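Local coordinates for protein protelomerase (PDB 4F41) that probably resolves replicated telomeres by cutting both DNA strands and rejoining them as covalently closed hairpin ends, as other telomere resolvases do, at residues G152-E157 and K260-R265; H266-V271 and A289-N294. The protein carries 1 engineered substitution. All blocks are in the same frame, centred on the assembly; numbering follows the deposited sequence.

Contacts 1 and 2 both use helix 263-275, the first at its beginning and the second one to two turns further on, and their centres lie 11 Å apart. They meet directly: R153 NH1 of contact 1 bonds I290 O of contact 2 at 2.7 Å, and R265 NH2 makes a weak bond to L291 O at 3.0 Å. G152 CA also packs on Y268 CG, 3.5 Å away. Both contacts face DNA strand B, with contact 1 receiving the phosphates of DT23 and DG24 and contact 2 that of DC15. R153, with weaker help from R265, thus probably ties together the protein parts that line the DNA in the catalytic domain.

Contact 1. Residues G152-E157 and K260-R265; sequences GRAPYE and KPYGLR. Engineered in segment 152-157: A154 (natural residue Arg). With nucleotides of chain B.
The guanidinium of R153 has the end of R265 over one face, the two planes 80° apart, and makes a cation-pi contact with F180. R153 CA lies at the edge of the R265 guanidinium, though the exact place of R265 NH1 is uncertain, since the model sets it too close to G152 O. Closer to the DNA, the methyl of A154 meets the edge of the Y262 ring, CB to CE1 4.3 Å, and the ring of P155 packs on P261, with CG 4.3 Å from CB. A154 is an engineered residue, arginine in the natural protein.

R265 reaches G152-E157 because its CG stands anti to the backbone N (chi1 -173°) and the chain stays extended as far as NE. A water accepts from R153 NH2 at 2.5 Å and from R265 NH2 at 3.2 Å and can donate to E157 OE1, so both positive groups share it with the carboxylate; the direct salt bridge from E157 to R265 is long. R153 NH1 is held by I290 O. A184 N bonds E157 OE2, whereas OE1 accepts A154 N at 3.0 Å from well above the carboxylate plane (64° out of it). Since A154 is the N-cap of helix 155-161 and E157 lies three residues on, this is the backbone-to-side-chain half of a capping box.

On the DNA side, Y156 N donates almost straight to DT23 OP1 of chain B (2.8 Å), and Y262 N grips DG24 OP1 of the same strand at 2.9 Å. The first turn of helix 155-161 and the turn leading into helix 263-275 thus take consecutive backbone phosphates through main-chain N-H groups, forming part of the DNA-binding surface of the telomere resolvase catalytic domain.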
loop_
_atom_site.group_PDB
_atom_site.type_symbol
_atom_site.label_atom_id
_atom_site.label_comp_id
_atom_site.label_asym_id
_atom_site.label_seq_id
_atom_site.Cartn_x
_atom_site.Cartn_y
_atom_site.Cartn_z
ATOM N N GLY A 152 0.919 6.023 -10.988
ATOM C CA GLY A 152 1.513 6.106 -9.667
ATOM C C GLY A 152 0.578 5.659 -8.559
ATOM O O GLY A 152 0.754 6.035 -7.399
ATOM N N ARG A 153 -0.420 4.858 -8.915
ATOM C CA ARG A 153 -1.333 4.306 -7.925
ATOM C C ARG A 153 -0.775 3.014 -7.341
ATOM O O ARG A 153 -0.023 2.297 -7.999
ATOM C CB ARG A 153 -2.715 4.058 -8.533
ATOM C CG ARG A 153 -3.387 5.302 -9.090
ATOM C CD ARG A 153 -3.341 6.446 -8.093
ATOM N NE ARG A 153 -2.503 7.539 -8.575
ATOM C CZ ARG A 153 -2.188 8.614 -7.859
ATOM N NH1 ARG A 153 -1.422 9.560 -8.382
ATOM N NH2 ARG A 153 -2.638 8.742 -6.619
ATOM N N ALA A 154 -1.147 2.729 -6.097
ATOM C CA ALA A 154 -0.739 1.499 -5.433
ATOM C C ALA A 154 -1.315 0.293 -6.171
ATOM O O ALA A 154 -2.380 0.395 -6.780
ATOM C CB ALA A 154 -1.199 1.509 -3.981
ATOM N N PRO A 155 -0.601 -0.845 -6.133
ATOM C CA PRO A 155 -1.071 -2.091 -6.751
ATOM C C PRO A 155 -2.503 -2.429 -6.346
ATOM O O PRO A 155 -3.307 -2.818 -7.192
ATOM C CB PRO A 155 -0.106 -3.134 -6.191
ATOM C CG PRO A 155 1.162 -2.381 -5.993
ATOM C CD PRO A 155 0.758 -0.989 -5.577
ATOM N N TYR A 156 -2.812 -2.269 -5.063
ATOM C CA TYR A 156 -4.159 -2.514 -4.564
ATOM C C TYR A 156 -5.148 -1.584 -5.253
ATOM O O TYR A 156 -6.200 -2.018 -5.718
ATOM C CB TYR A 156 -4.212 -2.314 -3.049
ATOM C CG TYR A 156 -5.525 -2.720 -2.418
ATOM C CD1 TYR A 156 -5.969 -4.034 -2.480
ATOM C CD2 TYR A 156 -6.311 -1.792 -1.748
ATOM C CE1 TYR A 156 -7.165 -4.411 -1.902
ATOM C CE2 TYR A 156 -7.509 -2.161 -1.166
ATOM C CZ TYR A 156 -7.930 -3.471 -1.245
ATOM O OH TYR A 156 -9.122 -3.844 -0.667
ATOM N N GLU A 157 -4.794 -0.306 -5.325
ATOM C CA GLU A 157 -5.633 0.687 -5.984
ATOM C C GLU A 157 -5.851 0.329 -7.451
ATOM O O GLU A 157 -6.986 0.248 -7.913
ATOM C CB GLU A 157 -5.006 2.079 -5.870
ATOM C CG GLU A 157 -4.820 2.558 -4.438
ATOM C CD GLU A 157 -4.106 3.893 -4.359
ATOM O OE1 GLU A 157 -3.600 4.362 -5.400
ATOM O OE2 GLU A 157 -4.050 4.475 -3.254
ATOM N N LYS A 260 11.118 -3.401 -6.772
ATOM C CA LYS A 260 9.836 -3.684 -6.135
ATOM C C LYS A 260 8.741 -2.821 -6.758
ATOM O O LYS A 260 9.001 -1.690 -7.167
ATOM C CB LYS A 260 9.909 -3.443 -4.624
ATOM C CG LYS A 260 10.441 -4.623 -3.828
ATOM C CD LYS A 260 11.926 -4.488 -3.554
ATOM C CE LYS A 260 12.211 -3.287 -2.667
ATOM N NZ LYS A 260 13.658 -3.170 -2.335
ATOM N N PRO A 261 7.511 -3.360 -6.839
ATOM C CA PRO A 261 6.363 -2.678 -7.451
ATOM C C PRO A 261 6.121 -1.267 -6.914
ATOM O O PRO A 261 5.956 -0.337 -7.704
ATOM C CB PRO A 261 5.189 -3.586 -7.080
ATOM C CG PRO A 261 5.793 -4.937 -6.980
ATOM C CD PRO A 261 7.168 -4.727 -6.407
ATOM N N TYR A 262 6.114 -1.111 -5.592
ATOM C CA TYR A 262 5.807 0.181 -4.982
ATOM C C TYR A 262 6.824 1.255 -5.361
ATOM O O TYR A 262 6.524 2.449 -5.308
ATOM C CB TYR A 262 5.704 0.058 -3.460
ATOM C CG TYR A 262 4.885 1.159 -2.823
ATOM C CD1 TYR A 262 3.496 1.096 -2.810
ATOM C CD2 TYR A 262 5.496 2.263 -2.242
ATOM C CE1 TYR A 262 2.740 2.098 -2.234
ATOM C CE2 TYR A 262 4.746 3.270 -1.662
ATOM C CZ TYR A 262 3.369 3.182 -1.661
ATOM O OH TYR A 262 2.616 4.180 -1.088
ATOM N N GLY A 263 8.024 0.824 -5.745
ATOM C CA GLY A 263 9.039 1.733 -6.241
ATOM C C GLY A 263 8.514 2.543 -7.412
ATOM O O GLY A 263 8.775 3.744 -7.513
ATOM N N LEU A 264 7.749 1.882 -8.280
ATOM C CA LEU A 264 7.137 2.535 -9.435
ATOM C C LEU A 264 6.315 3.752 -9.025
ATOM O O LEU A 264 6.182 4.703 -9.791
ATOM C CB LEU A 264 6.256 1.554 -10.214
ATOM C CG LEU A 264 6.877 0.810 -11.400
ATOM C CD1 LEU A 264 8.181 0.133 -11.010
ATOM C CD2 LEU A 264 5.891 -0.204 -11.960
ATOM N N ARG A 265 5.761 3.713 -7.816
ATOM C CA ARG A 265 5.052 4.863 -7.275
ATOM C C ARG A 265 6.056 5.963 -6.947
ATOM O O ARG A 265 5.944 7.077 -7.461
ATOM C CB ARG A 265 4.237 4.463 -6.042
ATOM C CG ARG A 265 3.323 5.543 -5.493
ATOM C CD ARG A 265 2.383 4.966 -4.442
ATOM N NE ARG A 265 1.623 5.996 -3.737
ATOM C CZ ARG A 265 0.429 6.437 -4.117
ATOM N NH1 ARG A 265 -0.148 5.940 -5.203
ATOM N NH2 ARG A 265 -0.189 7.375 -3.411
ATOM P P DG B 24 5.828 -3.910 -2.929
ATOM O OP1 DG B 24 6.844 -3.087 -3.620
ATOM O OP2 DG B 24 4.917 -4.770 -3.718
ATOM O "O5'" DG B 24 6.570 -4.834 -1.855
ATOM C "C5'" DG B 24 7.543 -4.259 -0.995
ATOM C "C4'" DG B 24 8.211 -5.326 -0.146
ATOM O "O4'" DG B 24 7.251 -5.870 0.795
ATOM C "C3'" DG B 24 8.774 -6.513 -0.927
ATOM O "O3'" DG B 24 10.133 -6.725 -0.557
ATOM C "C2'" DG B 24 7.883 -7.683 -0.517
ATOM C "C1'" DG B 24 7.449 -7.264 0.880
ATOM N N9 DG B 24 6.207 -7.894 1.316
ATOM C C8 DG B 24 4.945 -7.681 0.818
ATOM N N7 DG B 24 4.026 -8.392 1.410
ATOM C C5 DG B 24 4.724 -9.125 2.363
ATOM C C6 DG B 24 4.261 -10.070 3.308
ATOM O O6 DG B 24 3.100 -10.463 3.499
ATOM N N1 DG B 24 5.303 -10.577 4.084
ATOM C C2 DG B 24 6.623 -10.215 3.959
ATOM N N2 DG B 24 7.485 -10.810 4.798
ATOM N N3 DG B 24 7.070 -9.329 3.079
ATOM C C4 DG B 24 6.068 -8.828 2.317
ATOM P P DT B 23 -0.887 -2.466 -1.750
ATOM O OP1 DT B 23 -0.990 -1.651 -2.980
ATOM O OP2 DT B 23 -1.570 -3.772 -1.674
ATOM O "O5'" DT B 23 0.655 -2.718 -1.418
ATOM C "C5'" DT B 23 1.571 -1.634 -1.432
ATOM C "C4'" DT B 23 2.936 -2.103 -0.967
ATOM O "O4'" DT B 23 2.827 -2.628 0.380
ATOM C "C3'" DT B 23 3.555 -3.215 -1.809
ATOM O "O3'" DT B 23 4.930 -2.930 -2.026
ATOM C "C2'" DT B 23 3.372 -4.458 -0.943
ATOM C "C1'" DT B 23 3.528 -3.852 0.442
ATOM N N1 DT B 23 2.961 -4.686 1.534
ATOM C C2 DT B 23 3.805 -5.117 2.530
ATOM O O2 DT B 23 4.993 -4.851 2.563
ATOM N N3 DT B 23 3.200 -5.877 3.495
ATOM C C4 DT B 23 1.871 -6.245 3.568
ATOM O O4 DT B 23 1.437 -6.936 4.487
ATOM C C5 DT B 23 1.042 -5.759 2.492
ATOM C C7 DT B 23 -0.420 -6.092 2.460
ATOM C C6 DT B 23 1.619 -5.013 1.538
ATOM P P DT B 22 -6.079 -0.575 2.617
ATOM O OP1 DT B 22 -7.046 0.507 2.329
ATOM O OP2 DT B 22 -6.558 -1.967 2.768
ATOM O "O5'" DT B 22 -4.948 -0.571 1.485
ATOM C "C5'" DT B 22 -4.094 -1.700 1.316
ATOM C "C4'" DT B 22 -2.640 -1.332 1.541
ATOM O "O4'" DT B 22 -2.285 -1.581 2.921
ATOM C "C3'" DT B 22 -1.641 -2.164 0.749
ATOM O "O3'" DT B 22 -1.397 -1.568 -0.519
ATOM C "C2'" DT B 22 -0.382 -2.130 1.612
ATOM C "C1'" DT B 22 -0.880 -1.724 2.998
ATOM N N1 DT B 22 -0.533 -2.706 4.069
ATOM C C2 DT B 22 0.784 -2.837 4.450
ATOM O O2 DT B 22 1.697 -2.193 3.963
ATOM N N3 DT B 22 1.001 -3.757 5.440
ATOM C C4 DT B 22 0.065 -4.546 6.077
ATOM O O4 DT B 22 0.381 -5.343 6.957
ATOM C C5 DT B 22 -1.295 -4.360 5.630
ATOM C C7 DT B 22 -2.406 -5.159 6.244
ATOM C C6 DT B 22 -1.525 -3.462 4.662
HETATM O O HOH W 1 -3.133 7.147 -4.703
#

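Contact 2. Residues H266-V271 and A289-N294; sequences HLYAEV and AILGHN. With nucleotides of chain B.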
loop_
_atom_site.group_PDB
_atom_site.type_symbol
_atom_site.label_atom_id
_atom_site.label_comp_id
_atom_site.label_asym_id
_atom_site.label_seq_id
_atom_site.Cartn_x
_atom_site.Cartn_y
_atom_site.Cartn_z
ATOM N N HIS A 266 7.047 5.635 -6.117
ATOM C CA HIS A 266 8.096 6.582 -5.745
ATOM C C HIS A 266 8.610 7.320 -6.973
ATOM O O HIS A 266 8.345 8.518 -7.140
ATOM C CB HIS A 266 9.264 5.856 -5.073
ATOM C CG HIS A 266 8.981 5.412 -3.673
ATOM N ND1 HIS A 266 9.955 5.372 -2.696
ATOM C CD2 HIS A 266 7.840 4.985 -3.081
ATOM C CE1 HIS A 266 9.425 4.948 -1.565
ATOM N NE2 HIS A 266 8.142 4.705 -1.771
ATOM N N LEU A 267 9.316 6.581 -7.832
ATOM C CA LEU A 267 9.791 7.079 -9.118
ATOM C C LEU A 267 8.770 7.994 -9.781
ATOM O O LEU A 267 9.108 9.121 -10.140
ATOM C CB LEU A 267 10.151 5.919 -10.051
ATOM C CG LEU A 267 10.729 6.299 -11.417
ATOM C CD1 LEU A 267 11.975 7.150 -11.255
ATOM C CD2 LEU A 267 11.044 5.062 -12.237
ATOM N N TYR A 268 7.524 7.527 -9.891
ATOM C CA TYR A 268 6.453 8.299 -10.524
ATOM C C TYR A 268 6.463 9.719 -9.990
ATOM O O TYR A 268 6.743 10.665 -10.735
ATOM C CB TYR A 268 5.090 7.632 -10.296
ATOM C CG TYR A 268 3.878 8.537 -10.431
ATOM C CD1 TYR A 268 3.312 8.800 -11.673
ATOM C CD2 TYR A 268 3.274 9.097 -9.307
ATOM C CE1 TYR A 268 2.197 9.615 -11.793
ATOM C CE2 TYR A 268 2.162 9.911 -9.421
ATOM C CZ TYR A 268 1.628 10.166 -10.665
ATOM O OH TYR A 268 0.520 10.975 -10.787
ATOM N N ALA A 269 6.230 9.834 -8.684
ATOM C CA ALA A 269 6.217 11.117 -7.995
ATOM C C ALA A 269 7.392 11.971 -8.448
ATOM O O ALA A 269 7.209 13.109 -8.891
ATOM C CB ALA A 269 6.244 10.915 -6.495
ATOM N N GLU A 270 8.590 11.392 -8.376
ATOM C CA GLU A 270 9.809 12.096 -8.753
ATOM C C GLU A 270 9.649 12.740 -10.124
ATOM O O GLU A 270 9.717 13.965 -10.246
ATOM C CB GLU A 270 11.016 11.153 -8.750
ATOM C CG GLU A 270 12.360 11.863 -8.759
ATOM C CD GLU A 270 12.643 12.581 -7.453
ATOM O OE1 GLU A 270 12.182 12.095 -6.397
ATOM O OE2 GLU A 270 13.321 13.630 -7.481
ATOM N N VAL A 271 9.376 11.931 -11.145
ATOM C CA VAL A 271 9.302 12.488 -12.490
ATOM C C VAL A 271 8.051 13.351 -12.625
ATOM O O VAL A 271 8.025 14.304 -13.405
ATOM C CB VAL A 271 9.395 11.409 -13.609
ATOM C CG1 VAL A 271 9.906 10.091 -13.049
ATOM C CG2 VAL A 271 8.061 11.225 -14.312
ATOM N N ALA A 289 0.101 16.104 -2.751
ATOM C CA ALA A 289 -1.052 16.443 -3.576
ATOM C C ALA A 289 -1.389 15.331 -4.564
ATOM O O ALA A 289 -2.541 14.906 -4.663
ATOM C CB ALA A 289 -0.810 17.752 -4.315
ATOM N N ILE A 290 -0.380 14.857 -5.290
ATOM C CA ILE A 290 -0.601 13.863 -6.337
ATOM C C ILE A 290 -0.676 12.433 -5.803
ATOM O O ILE A 290 -1.040 11.511 -6.533
ATOM C CB ILE A 290 0.481 13.941 -7.430
ATOM C CG1 ILE A 290 1.849 13.563 -6.858
ATOM C CG2 ILE A 290 0.520 15.332 -8.042
ATOM C CD1 ILE A 290 2.965 13.597 -7.874
ATOM N N LEU A 291 -0.329 12.249 -4.533
ATOM C CA LEU A 291 -0.386 10.928 -3.912
ATOM C C LEU A 291 -1.682 10.741 -3.129
ATOM O O LEU A 291 -2.040 9.623 -2.761
ATOM C CB LEU A 291 0.825 10.698 -3.003
ATOM C CG LEU A 291 2.055 10.003 -3.596
ATOM C CD1 LEU A 291 2.372 10.507 -4.994
ATOM C CD2 LEU A 291 3.256 10.192 -2.684
ATOM N N GLY A 292 -2.380 11.844 -2.881
ATOM C CA GLY A 292 -3.654 11.804 -2.184
ATOM C C GLY A 292 -3.502 11.631 -0.686
ATOM O O GLY A 292 -4.273 10.909 -0.055
ATOM N N HIS A 293 -2.507 12.301 -0.113
ATOM C CA HIS A 293 -2.242 12.200 1.318
ATOM C C HIS A 293 -3.260 12.969 2.154
ATOM O O HIS A 293 -4.096 13.699 1.619
ATOM C CB HIS A 293 -0.830 12.686 1.639
ATOM C CG HIS A 293 0.252 11.769 1.157
ATOM N ND1 HIS A 293 1.579 12.124 1.154
ATOM C CD2 HIS A 293 0.193 10.507 0.667
ATOM C CE1 HIS A 293 2.301 11.122 0.677
ATOM N NE2 HIS A 293 1.484 10.131 0.377
ATOM N N ASN A 294 -3.172 12.800 3.469
ATOM C CA ASN A 294 -4.070 13.470 4.401
ATOM C C ASN A 294 -3.944 14.988 4.320
ATOM O O ASN A 294 -2.904 15.510 3.919
ATOM C CB ASN A 294 -3.788 13.000 5.830
ATOM C CG ASN A 294 -4.834 13.475 6.820
ATOM O OD1 ASN A 294 -6.006 13.629 6.476
ATOM N ND2 ASN A 294 -4.412 13.713 8.057
ATOM P P DC B 15 -3.323 9.286 4.502
ATOM O OP1 DC B 15 -4.455 9.227 3.549
ATOM O OP2 DC B 15 -2.320 10.367 4.382
ATOM O "O5'" DC B 15 -3.906 9.320 5.992
ATOM C "C5'" DC B 15 -4.855 8.337 6.388
ATOM C "C4'" DC B 15 -4.978 8.240 7.900
ATOM O "O4'" DC B 15 -3.727 7.771 8.470
ATOM C "C3'" DC B 15 -5.308 9.545 8.624
ATOM O "O3'" DC B 15 -6.293 9.302 9.624
ATOM C "C2'" DC B 15 -3.971 9.923 9.251
ATOM C "C1'" DC B 15 -3.490 8.532 9.634
ATOM N N1 DC B 15 -2.055 8.478 10.012
ATOM C C2 DC B 15 -1.636 7.554 10.975
ATOM O O2 DC B 15 -2.470 6.795 11.483
ATOM N N3 DC B 15 -0.325 7.516 11.318
ATOM C C4 DC B 15 0.540 8.352 10.744
ATOM N N4 DC B 15 1.822 8.279 11.115
ATOM C C5 DC B 15 0.130 9.304 9.762
ATOM C C6 DC B 15 -1.164 9.333 9.432
ATOM P P DT B 16 -6.788 10.494 10.582
ATOM O OP1 DT B 16 -8.144 10.155 11.069
ATOM O OP2 DT B 16 -6.566 11.773 9.871
ATOM O "O5'" DT B 16 -5.769 10.435 11.816
ATOM C "C5'" DT B 16 -5.660 9.244 12.587
ATOM C "C4'" DT B 16 -4.412 9.234 13.458
ATOM O "O4'" DT B 16 -3.248 9.636 12.685
ATOM C "C3'" DT B 16 -4.439 10.141 14.693
ATOM O "O3'" DT B 16 -4.162 9.343 15.851
ATOM C "C2'" DT B 16 -3.341 11.160 14.396
ATOM C "C1'" DT B 16 -2.386 10.327 13.559
ATOM N N1 DT B 16 -1.402 11.151 12.800
ATOM C C2 DT B 16 -0.053 10.909 12.960
ATOM O O2 DT B 16 0.390 10.041 13.690
ATOM N N3 DT B 16 0.767 11.728 12.223
ATOM C C4 DT B 16 0.382 12.742 11.366
ATOM O O4 DT B 16 1.195 13.423 10.747
ATOM C C5 DT B 16 -1.042 12.943 11.249
ATOM C C7 DT B 16 -1.579 14.016 10.347
ATOM C C6 DT B 16 -1.854 12.151 11.962
ATOM P P DA B 13 7.924 3.055 2.069
ATOM O OP1 DA B 13 8.815 3.005 0.889
ATOM O OP2 DA B 13 8.273 3.924 3.215
ATOM O "O5'" DA B 13 6.450 3.443 1.584
ATOM C "C5'" DA B 13 5.331 2.849 2.231
ATOM C "C4'" DA B 13 4.224 3.859 2.465
ATOM O "O4'" DA B 13 3.557 3.550 3.715
ATOM C "C3'" DA B 13 4.680 5.300 2.623
ATOM O "O3'" DA B 13 3.593 6.168 2.349
ATOM C "C2'" DA B 13 5.042 5.335 4.102
ATOM C "C1'" DA B 13 3.880 4.535 4.679
ATOM N N9 DA B 13 4.186 3.864 5.938
ATOM C C8 DA B 13 5.418 3.620 6.479
ATOM N N7 DA B 13 5.374 2.992 7.632
ATOM C C5 DA B 13 4.019 2.811 7.861
ATOM C C6 DA B 13 3.298 2.209 8.911
ATOM N N6 DA B 13 3.867 1.649 9.986
ATOM N N1 DA B 13 1.954 2.203 8.818
ATOM C C2 DA B 13 1.371 2.760 7.752
ATOM N N3 DA B 13 1.939 3.353 6.705
ATOM C C4 DA B 13 3.275 3.343 6.824
#
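With CG1 of I290 between its own backbone N and carbonyl carbon (chi1 65°) and the chain extended beyond CG1, CD1 is carried forward to Y268 and A269. Y268 answers with its CG roughly anti to the backbone N (chi1 158°), which swings the ring off helix 263-275 toward I290. The two side chains approach at a slant, I290 CD1 standing 4.1 Å from Y268 CE2 and equally far from A269 CA. L291 comes in next to it: its CD1 lies near the plane of the Y268 ring, at the edge, and rests on the methyl of A269, 4.2 Å from CB. The small alanine thus meets both branched side chains, and the interface between the two segments is wholly apolar.

The polar atoms at its margin are bonded to other parts of the fold. Y268 OH bonds P201 O, which anchors the far end of the ring, and Q183 NE2 donates to L291 O. F287, from helix 283-290, also packs on A269.

Further along, G292 with positive phi has left helical geometry and the chain runs on to the DNA. There N294 N donates to DC15 OP2 of chain B at 2.7 Å, with a bent angle of 137°, and N294 ND2 comes within 3.4 Å of DT16 OP2 of chain B. From the other segment, H266 presents its ring edge to DA13 of chain B, CE1 being 3.2 Å from OP1, while T306 OG1 bonds ND1. The arrangement is buried apolar packing of helix 263-275 against the C-terminal part of helix 283-290 and the residues after it, with DNA-backbone contacts at its border, within the ResT/TelK-type catalytic domain.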